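Local coordinates for putative major capsid protein (Cafeteriavirus-dependent mavirus, PDB 6G44) that probably builds the icosahedral shell of the virophage particle as a double jelly-roll major capsid protein, whose copies associate as trimers, at residues L126-Q131 / D351-I356; Y184-R189 / T194-D199; V457-A462 / A466-E471. One frame throughout, in Å; residues are numbered along the deposited sequence.

In the fold
Following the chain from its N terminus, the helix 123-130 comes first and is met only some 220 residues later by the segment 351-356, so that contact 1 closes the longest loop and ties the N-terminal half of this double jelly-roll to its C-terminal half. Nested inside that loop, contact 2 closes the short turn of the hairpin 183-186/195-205 at the edge of the first half, its centre about 31 Å from that of contact 1. Contact 3 follows in series and closes the turn between strands 448-457 and 464-482. It touches contact 1, with centres about 14 Å apart, where Gly-355 O meets Val-457 N in a probable hydrogen bond.

Contact 1 (L126-Q131 / D351-I356); sequences LIKLHQ and DQLAGI
Lys-128 and Leu-353 meet through carbon: CE of the lysine lies 4.0 Å from CD2 of the leucine, and the two side chains run antiparallel, passing one another. The lysine is fully stretched, with CG anti to the backbone N (chi1 -173°) and every later torsion close to 180°, which carries its ammonium group from the helix across to the loop that leads into strand 355-363. Leu-353 also packs on Val-425, which Leu-129 of the helix touches too.

The polar part of the contact is made through water. One water accepts from Lys-128 NZ at 3.0 Å and donates to the backbone carbonyl Gln-352 O; a second accepts from the same NZ and donates to Asp-351 OD2, at 2.9 Å from that oxygen. The charged groups themselves do not touch: Lys-128 NZ and Asp-351 OD2 stay 4.6 Å apart. A third water donates to Asp-351 OD2 at 2.7 Å and weakly receives Gln-131 NE2, whose amide also bonds back to Lys-128 O. That bond is bent, with an angle of 140° at the hydrogen.

Direct polar partners lie beyond the two segments. Lys-128 NZ is hydrogen-bonded to Ser-340 OG, and Asp-351 OD2 forms a salt bridge with Arg-105.

With two waters and a serine hydroxyl as partners, the lysine ammonium group is well satisfied without a direct ion pair. Asp-351 OD2 gathers two water donors and an arginine, a setting that would probably keep the carboxylate ionised. The chemistry thus implies a hydrated electrostatic link between the two halves of the capsid protein, with one methyl-to-methylene contact beside it.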
loop_
_atom_site.group_PDB
_atom_site.type_symbol
_atom_site.label_atom_id
_atom_site.label_comp_id
_atom_site.label_asym_id
_atom_site.label_seq_id
_atom_site.Cartn_x
_atom_site.Cartn_y
_atom_site.Cartn_z
ATOM N N LEU C 126 -17.970 -13.473 14.284
ATOM C CA LEU C 126 -17.588 -12.055 14.158
ATOM C C LEU C 126 -16.454 -11.917 13.145
ATOM O O LEU C 126 -16.537 -11.102 12.224
ATOM C CB LEU C 126 -17.132 -11.432 15.496
ATOM C CG LEU C 126 -18.054 -10.861 16.585
ATOM C CD1 LEU C 126 -17.269 -10.665 17.871
ATOM C CD2 LEU C 126 -18.662 -9.537 16.161
ATOM N N ILE C 127 -15.425 -12.739 13.284
ATOM C CA ILE C 127 -14.251 -12.575 12.423
ATOM C C ILE C 127 -14.573 -13.009 11.020
ATOM O O ILE C 127 -13.972 -12.447 10.087
ATOM C CB ILE C 127 -12.998 -13.282 13.009
ATOM C CG1 ILE C 127 -11.693 -12.786 12.375
ATOM C CG2 ILE C 127 -13.072 -14.778 12.891
ATOM C CD1 ILE C 127 -11.460 -11.295 12.447
ATOM N N LYS C 128 -15.473 -13.970 10.821
ATOM C CA LYS C 128 -15.811 -14.379 9.457
ATOM C C LYS C 128 -16.367 -13.213 8.656
ATOM O O LYS C 128 -16.125 -13.139 7.455
ATOM C CB LYS C 128 -16.799 -15.565 9.418
ATOM C CG LYS C 128 -17.048 -16.144 8.018
ATOM C CD LYS C 128 -17.905 -17.404 8.058
ATOM C CE LYS C 128 -18.102 -18.008 6.664
ATOM N NZ LYS C 128 -18.934 -19.255 6.652
ATOM N N LEU C 129 -17.108 -12.314 9.296
ATOM C CA LEU C 129 -17.605 -11.094 8.645
ATOM C C LEU C 129 -16.557 -10.008 8.618
ATOM O O LEU C 129 -16.304 -9.396 7.575
ATOM C CB LEU C 129 -18.823 -10.528 9.376
ATOM C CG LEU C 129 -20.129 -11.239 9.188
ATOM C CD1 LEU C 129 -21.145 -10.671 10.170
ATOM C CD2 LEU C 129 -20.615 -10.998 7.772
ATOM N N HIS C 130 -15.947 -9.747 9.764
ATOM C CA HIS C 130 -15.049 -8.632 9.967
ATOM C C HIS C 130 -13.861 -8.669 9.021
ATOM O O HIS C 130 -13.366 -7.619 8.574
ATOM C CB HIS C 130 -14.562 -8.619 11.430
ATOM C CG HIS C 130 -13.727 -7.441 11.790
ATOM N ND1 HIS C 130 -14.234 -6.164 11.816
ATOM C CD2 HIS C 130 -12.441 -7.347 12.184
ATOM C CE1 HIS C 130 -13.282 -5.333 12.197
ATOM N NE2 HIS C 130 -12.181 -6.021 12.416
ATOM N N GLN C 131 -13.376 -9.875 8.710
ATOM C CA GLN C 131 -12.209 -10.008 7.818
ATOM C C GLN C 131 -12.451 -9.411 6.433
ATOM O O GLN C 131 -11.486 -9.091 5.726
ATOM C CB GLN C 131 -11.762 -11.482 7.677
ATOM C CG GLN C 131 -12.744 -12.369 6.950
ATOM C CD GLN C 131 -12.416 -13.848 7.002
ATOM O OE1 GLN C 131 -11.289 -14.233 7.296
ATOM N NE2 GLN C 131 -13.416 -14.699 6.722
ATOM N N ASP C 351 -12.712 -21.825 3.118
ATOM C CA ASP C 351 -14.176 -21.813 3.290
ATOM C C ASP C 351 -14.869 -21.450 1.976
ATOM O O ASP C 351 -14.372 -20.643 1.195
ATOM C CB ASP C 351 -14.605 -20.845 4.405
ATOM C CG ASP C 351 -14.434 -21.421 5.803
ATOM O OD1 ASP C 351 -14.337 -22.643 5.967
ATOM O OD2 ASP C 351 -14.529 -20.616 6.754
ATOM N N GLN C 352 -16.024 -22.059 1.735
ATOM C CA GLN C 352 -16.790 -21.840 0.524
ATOM C C GLN C 352 -18.091 -21.095 0.797
ATOM O O GLN C 352 -18.910 -21.510 1.636
ATOM C CB GLN C 352 -17.124 -23.182 -0.105
ATOM C CG GLN C 352 -17.873 -23.082 -1.418
ATOM C CD GLN C 352 -16.954 -22.657 -2.537
ATOM O OE1 GLN C 352 -16.149 -23.466 -3.016
ATOM N NE2 GLN C 352 -17.025 -21.398 -2.926
ATOM N N LEU C 353 -18.276 -20.003 0.073
ATOM C CA LEU C 353 -19.520 -19.275 0.010
ATOM C C LEU C 353 -20.031 -19.394 -1.416
ATOM O O LEU C 353 -19.288 -19.759 -2.331
ATOM C CB LEU C 353 -19.324 -17.801 0.354
ATOM C CG LEU C 353 -18.574 -17.489 1.648
ATOM C CD1 LEU C 353 -18.336 -15.985 1.784
ATOM C CD2 LEU C 353 -19.320 -17.993 2.885
ATOM N N ALA C 354 -21.324 -19.168 -1.578
ATOM C CA ALA C 354 -21.910 -19.083 -2.903
ATOM C C ALA C 354 -21.617 -17.718 -3.544
ATOM O O ALA C 354 -21.351 -16.734 -2.831
ATOM C CB ALA C 354 -23.422 -19.326 -2.844
ATOM N N GLY C 355 -21.709 -17.667 -4.877
ATOM C CA GLY C 355 -21.611 -16.388 -5.607
ATOM C C GLY C 355 -23.000 -15.789 -5.696
ATOM O O GLY C 355 -23.866 -16.361 -6.376
ATOM N N ILE C 356 -23.240 -14.663 -5.035
ATOM C CA ILE C 356 -24.561 -14.045 -5.058
ATOM C C ILE C 356 -24.656 -13.174 -6.318
ATOM O O ILE C 356 -23.856 -12.265 -6.515
ATOM C CB ILE C 356 -24.846 -13.223 -3.791
ATOM C CG1 ILE C 356 -24.784 -14.137 -2.559
ATOM C CG2 ILE C 356 -26.201 -12.506 -3.906
ATOM C CD1 ILE C 356 -24.894 -13.421 -1.246
HETATM O O HOH W 1 -18.323 -21.166 4.480
HETATM O O HOH W 2 -16.905 -20.938 8.314
HETATM O O HOH W 3 -14.261 -17.948 6.572
#

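Contact 2 (Y184-R189 / T194-D199); sequences YYIHPR and TSVKID
His-187 and Asp-199 join the two arms by a nearly straight bond, NE2 to OD1 at 2.8 Å with 164° at the hydrogen. The acceptor lies near the imidazole plane, but the donor reaches OD1 from above the carboxylate plane; the two planes stand 76° apart. Over one face of the same ring sits Lys-197 CB, 3.7 Å from its centroid, a CH-pi contact offset toward the rim. With CG anti to the carbonyl carbon (chi1 -62°), the imidazole is swung over Lys-197 of the partner strand. Asp-199 OD2 also comes to the edge of the Tyr-185 ring, 3.7 Å from CD2.

Among apolar groups, Ile-186 and Ile-198 project the same way, flank to flank, with their CG1 atoms 4.2 Å apart.

Backbone bonds set these positions: Tyr-185 and Asp-199 form a hydrogen-bonded pair, and His-187 N reaches Lys-197 O at 2.9 Å. Beyond the strand the two chains separate, and a water spans His-187 O and Lys-197 N. Farther out, Thr-80 gives Asp-199 OD1 a second bond, and Tyr-184 OH is hydrogen-bonded to Gly-401 N of the second subunit. The arrangement is an antiparallel beta hairpin at a subunit interface of the capsid protein trimer.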
loop_
_atom_site.group_PDB
_atom_site.type_symbol
_atom_site.label_atom_id
_atom_site.label_comp_id
_atom_site.label_asym_id
_atom_site.label_seq_id
_atom_site.Cartn_x
_atom_site.Cartn_y
_atom_site.Cartn_z
ATOM N N TYR C 184 7.480 -20.956 14.412
ATOM C CA TYR C 184 7.150 -22.330 14.036
ATOM C C TYR C 184 8.427 -23.169 14.147
ATOM O O TYR C 184 9.547 -22.656 14.119
ATOM C CB TYR C 184 6.548 -22.414 12.571
ATOM C CG TYR C 184 7.681 -22.350 11.587
ATOM C CD1 TYR C 184 8.427 -21.185 11.440
ATOM C CD2 TYR C 184 8.127 -23.491 10.908
ATOM C CE1 TYR C 184 9.552 -21.146 10.644
ATOM C CE2 TYR C 184 9.236 -23.448 10.090
ATOM C CZ TYR C 184 9.964 -22.274 9.968
ATOM O OH TYR C 184 11.127 -22.258 9.211
ATOM N N TYR C 185 8.242 -24.488 14.194
ATOM C CA TYR C 185 9.369 -25.422 14.085
ATOM C C TYR C 185 8.907 -26.736 13.491
ATOM O O TYR C 185 8.026 -27.378 14.058
ATOM C CB TYR C 185 10.012 -25.692 15.439
ATOM C CG TYR C 185 11.166 -26.682 15.323
ATOM C CD1 TYR C 185 12.299 -26.357 14.595
ATOM C CD2 TYR C 185 11.084 -27.943 15.908
ATOM C CE1 TYR C 185 13.351 -27.251 14.472
ATOM C CE2 TYR C 185 12.136 -28.851 15.784
ATOM C CZ TYR C 185 13.252 -28.495 15.059
ATOM O OH TYR C 185 14.314 -29.383 14.891
ATOM N N ILE C 186 9.509 -27.131 12.381
ATOM C CA ILE C 186 9.239 -28.434 11.740
ATOM C C ILE C 186 10.196 -29.468 12.313
ATOM O O ILE C 186 11.420 -29.309 12.239
ATOM C CB ILE C 186 9.432 -28.372 10.216
ATOM C CG1 ILE C 186 8.500 -27.316 9.609
ATOM C CG2 ILE C 186 9.145 -29.729 9.585
ATOM C CD1 ILE C 186 8.889 -26.888 8.213
ATOM N N HIS C 187 9.626 -30.537 12.877
ATOM C CA HIS C 187 10.446 -31.611 13.423
ATOM C C HIS C 187 11.109 -32.335 12.263
ATOM O O HIS C 187 10.552 -32.422 11.162
ATOM C CB HIS C 187 9.585 -32.593 14.200
ATOM C CG HIS C 187 8.876 -32.021 15.399
ATOM N ND1 HIS C 187 8.489 -32.820 16.456
ATOM C CD2 HIS C 187 8.407 -30.780 15.683
ATOM C CE1 HIS C 187 7.848 -32.091 17.350
ATOM N NE2 HIS C 187 7.783 -30.843 16.905
ATOM N N PRO C 188 12.310 -32.892 12.486
ATOM C CA PRO C 188 12.962 -33.677 11.438
ATOM C C PRO C 188 12.071 -34.792 10.870
ATOM O O PRO C 188 11.337 -35.451 11.616
ATOM C CB PRO C 188 14.172 -34.276 12.180
ATOM C CG PRO C 188 14.513 -33.214 13.180
ATOM C CD PRO C 188 13.166 -32.775 13.684
ATOM N N ARG C 189 12.141 -34.962 9.552
ATOM C CA ARG C 189 11.351 -35.945 8.826
ATOM C C ARG C 189 12.247 -37.118 8.435
ATOM O O ARG C 189 13.306 -36.923 7.879
ATOM C CB ARG C 189 10.749 -35.318 7.569
ATOM C CG ARG C 189 9.841 -34.128 7.834
ATOM C CD ARG C 189 9.497 -33.432 6.531
ATOM N NE ARG C 189 8.579 -34.223 5.708
ATOM C CZ ARG C 189 8.240 -33.945 4.449
ATOM N NH1 ARG C 189 8.769 -32.914 3.805
ATOM N NH2 ARG C 189 7.366 -34.718 3.810
ATOM N N THR C 194 5.382 -40.303 6.001
ATOM C CA THR C 194 4.118 -39.871 5.427
ATOM C C THR C 194 3.393 -38.898 6.382
ATOM O O THR C 194 2.200 -38.646 6.261
ATOM C CB THR C 194 3.204 -41.066 5.127
ATOM O OG1 THR C 194 3.016 -41.831 6.320
ATOM C CG2 THR C 194 3.834 -41.942 4.028
ATOM N N SER C 195 4.142 -38.374 7.341
ATOM C CA SER C 195 3.608 -37.431 8.310
ATOM C C SER C 195 4.648 -36.391 8.666
ATOM O O SER C 195 5.842 -36.590 8.465
ATOM C CB SER C 195 3.134 -38.154 9.555
ATOM O OG SER C 195 4.207 -38.836 10.191
ATOM N N VAL C 196 4.176 -35.269 9.217
ATOM C CA VAL C 196 5.058 -34.212 9.680
ATOM C C VAL C 196 4.514 -33.656 10.999
ATOM O O VAL C 196 3.307 -33.641 11.198
ATOM C CB VAL C 196 5.214 -33.124 8.580
ATOM C CG1 VAL C 196 3.930 -32.340 8.364
ATOM C CG2 VAL C 196 6.366 -32.181 8.880
ATOM N N LYS C 197 5.419 -33.229 11.883
ATOM C CA LYS C 197 5.029 -32.539 13.110
ATOM C C LYS C 197 5.581 -31.124 13.035
ATOM O O LYS C 197 6.752 -30.937 12.751
ATOM C CB LYS C 197 5.546 -33.244 14.370
ATOM C CG LYS C 197 4.733 -34.459 14.753
ATOM C CD LYS C 197 5.297 -35.118 16.009
ATOM C CE LYS C 197 4.450 -36.303 16.439
ATOM N NZ LYS C 197 4.917 -36.784 17.775
ATOM N N ILE C 198 4.713 -30.165 13.316
ATOM C CA ILE C 198 5.079 -28.738 13.297
ATOM C C ILE C 198 4.601 -28.083 14.601
ATOM O O ILE C 198 3.420 -28.187 14.967
ATOM C CB ILE C 198 4.453 -27.995 12.088
ATOM C CG1 ILE C 198 4.771 -28.746 10.807
ATOM C CG2 ILE C 198 4.964 -26.545 12.035
ATOM C CD1 ILE C 198 4.082 -28.229 9.574
ATOM N N ASP C 199 5.509 -27.397 15.276
ATOM C CA ASP C 199 5.185 -26.563 16.422
ATOM C C ASP C 199 4.794 -25.182 15.893
ATOM O O ASP C 199 5.451 -24.647 14.984
ATOM C CB ASP C 199 6.382 -26.390 17.357
ATOM C CG ASP C 199 6.970 -27.710 17.833
ATOM O OD1 ASP C 199 6.243 -28.737 17.845
ATOM O OD2 ASP C 199 8.172 -27.712 18.181
HETATM O O HOH W 4 8.134 -33.795 11.134
HETATM O O HOH W 5 7.192 -36.658 6.102
#

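Contact 3 (V457-A462 / A466-E471); sequences VTPEAA and AHYKLE. With SO4 (sulfate ion), chain B.
Thr-458 and Tyr-468 face each other with CA atoms 8.6 Å apart, the irregular loop 457-462 running beside strand 466-471 near the turn that joins two strands of the C-terminal jelly-roll. The Tyr-468 side chain spans this distance. Its ring carries Thr-458 CG2 over the centre of one face, 3.6 Å from the centroid and 11° off the ring normal, a well-aligned CH-pi contact. The threonine methyl is placed there because its OG1 takes the position between the backbone N and the carbonyl carbon (chi1 56°), leaving CG2 beside the N.

At the far end of the ring, Pro-459 CD packs 3.2 Å from Tyr-468 OH. Glu-460, bent at chi2 (73°), runs head-on toward the tyrosine and brings its carboxylate to the ring edge, near the ring plane, and the OE2 oxygen also rests 3.7 Å from Ala-466 CB. Gln-341 NE2 adds a second hydrogen bond to OE2, helping to hold the carboxylate.

On the strand's other side His-467 turns away from the loop to a sulfate, probably from the crystallisation liquor, and its backbone N bonds to the O1 oxygen at 2.9 Å. Across the contact itself, Tyr-468 OH donates to the syn lone pair of Glu-460 OE2 at 2.9 Å.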
loop_
_atom_site.group_PDB
_atom_site.type_symbol
_atom_site.label_atom_id
_atom_site.label_comp_id
_atom_site.label_asym_id
_atom_site.label_seq_id
_atom_site.Cartn_x
_atom_site.Cartn_y
_atom_site.Cartn_z
ATOM N N VAL C 457 -25.136 -18.776 -7.210
ATOM C CA VAL C 457 -24.567 -19.936 -7.897
ATOM C C VAL C 457 -23.586 -20.676 -6.980
ATOM O O VAL C 457 -22.903 -20.072 -6.132
ATOM C CB VAL C 457 -23.868 -19.544 -9.219
ATOM C CG1 VAL C 457 -24.863 -18.979 -10.219
ATOM C CG2 VAL C 457 -22.723 -18.552 -8.995
ATOM N N THR C 458 -23.513 -21.992 -7.169
ATOM C CA THR C 458 -22.741 -22.872 -6.300
ATOM C C THR C 458 -21.751 -23.691 -7.127
ATOM O O THR C 458 -21.970 -23.923 -8.331
ATOM C CB THR C 458 -23.681 -23.820 -5.546
ATOM O OG1 THR C 458 -24.457 -24.528 -6.511
ATOM C CG2 THR C 458 -24.614 -23.053 -4.612
ATOM N N PRO C 459 -20.650 -24.132 -6.514
ATOM C CA PRO C 459 -19.589 -24.809 -7.255
ATOM C C PRO C 459 -19.734 -26.317 -7.468
ATOM O O PRO C 459 -18.832 -26.915 -8.070
ATOM C CB PRO C 459 -18.369 -24.510 -6.408
ATOM C CG PRO C 459 -18.905 -24.524 -5.023
ATOM C CD PRO C 459 -20.233 -23.849 -5.124
ATOM N N GLU C 460 -20.811 -26.939 -7.009
ATOM C CA GLU C 460 -20.920 -28.395 -7.143
ATOM C C GLU C 460 -21.085 -28.847 -8.602
ATOM O O GLU C 460 -21.656 -28.154 -9.437
ATOM C CB GLU C 460 -22.060 -28.947 -6.279
ATOM C CG GLU C 460 -21.706 -29.090 -4.804
ATOM C CD GLU C 460 -21.625 -27.763 -4.081
ATOM O OE1 GLU C 460 -22.364 -26.839 -4.450
ATOM O OE2 GLU C 460 -20.841 -27.670 -3.123
ATOM N N ALA C 461 -20.558 -30.045 -8.875
ATOM C CA ALA C 461 -20.652 -30.653 -10.186
ATOM C C ALA C 461 -22.093 -30.849 -10.625
ATOM O O ALA C 461 -23.013 -31.014 -9.800
ATOM C CB ALA C 461 -19.944 -32.006 -10.177
ATOM N N ALA C 462 -22.285 -30.874 -11.937
ATOM C CA ALA C 462 -23.563 -31.258 -12.509
ATOM C C ALA C 462 -23.916 -32.654 -12.032
ATOM O O ALA C 462 -23.052 -33.533 -11.963
ATOM C CB ALA C 462 -23.509 -31.227 -14.027
ATOM N N ALA C 466 -25.432 -29.899 -2.680
ATOM C CA ALA C 466 -24.979 -29.720 -1.314
ATOM C C ALA C 466 -25.863 -28.689 -0.655
ATOM O O ALA C 466 -26.542 -27.939 -1.335
ATOM C CB ALA C 466 -23.543 -29.272 -1.264
ATOM N N HIS C 467 -25.895 -28.706 0.669
ATOM C CA HIS C 467 -26.702 -27.769 1.426
ATOM C C HIS C 467 -26.004 -26.418 1.562
ATOM O O HIS C 467 -24.824 -26.387 1.913
ATOM C CB HIS C 467 -27.012 -28.305 2.829
ATOM C CG HIS C 467 -28.119 -29.311 2.862
ATOM N ND1 HIS C 467 -27.891 -30.666 2.777
ATOM C CD2 HIS C 467 -29.459 -29.158 2.970
ATOM C CE1 HIS C 467 -29.047 -31.308 2.834
ATOM N NE2 HIS C 467 -30.013 -30.420 2.962
ATOM N N TYR C 468 -26.764 -25.348 1.312
ATOM C CA TYR C 468 -26.314 -23.949 1.466
ATOM C C TYR C 468 -27.255 -23.208 2.392
ATOM O O TYR C 468 -28.474 -23.446 2.384
ATOM C CB TYR C 468 -26.206 -23.207 0.102
ATOM C CG TYR C 468 -24.952 -23.640 -0.624
ATOM C CD1 TYR C 468 -24.907 -24.856 -1.284
ATOM C CD2 TYR C 468 -23.777 -22.882 -0.567
ATOM C CE1 TYR C 468 -23.746 -25.308 -1.885
ATOM C CE2 TYR C 468 -22.612 -23.318 -1.175
ATOM C CZ TYR C 468 -22.605 -24.536 -1.824
ATOM O OH TYR C 468 -21.445 -24.942 -2.382
ATOM N N LYS C 469 -26.678 -22.311 3.191
ATOM C CA LYS C 469 -27.419 -21.543 4.179
ATOM C C LYS C 469 -27.277 -20.045 3.907
ATOM O O LYS C 469 -26.173 -19.504 3.942
ATOM C CB LYS C 469 -26.931 -21.870 5.576
ATOM C CG LYS C 469 -27.659 -21.146 6.685
ATOM C CD LYS C 469 -27.036 -21.412 8.048
ATOM C CE LYS C 469 -27.406 -22.775 8.584
ATOM N NZ LYS C 469 -27.002 -22.926 10.007
ATOM N N LEU C 470 -28.398 -19.391 3.667
ATOM C CA LEU C 470 -28.482 -17.918 3.598
ATOM C C LEU C 470 -28.505 -17.393 5.026
ATOM O O LEU C 470 -29.328 -17.824 5.836
ATOM C CB LEU C 470 -29.740 -17.478 2.839
ATOM C CG LEU C 470 -30.151 -16.012 2.939
ATOM C CD1 LEU C 470 -29.052 -15.055 2.458
ATOM C CD2 LEU C 470 -31.438 -15.717 2.203
ATOM N N GLU C 471 -27.595 -16.479 5.360
ATOM C CA GLU C 471 -27.544 -15.853 6.670
ATOM C C GLU C 471 -27.576 -14.348 6.486
ATOM O O GLU C 471 -26.900 -13.808 5.587
ATOM C CB GLU C 471 -26.274 -16.228 7.413
ATOM C CG GLU C 471 -26.180 -17.699 7.819
ATOM C CD GLU C 471 -24.895 -17.998 8.580
ATOM O OE1 GLU C 471 -23.826 -17.862 7.946
ATOM O OE2 GLU C 471 -24.942 -18.355 9.796
HETATM S S SO4 B . -24.562 -31.486 2.841
HETATM O O1 SO4 B . -24.285 -30.956 1.509
HETATM O O2 SO4 B . -25.884 -32.153 2.866
HETATM O O3 SO4 B . -24.580 -30.390 3.850
HETATM O O4 SO4 B . -23.480 -32.437 3.179
#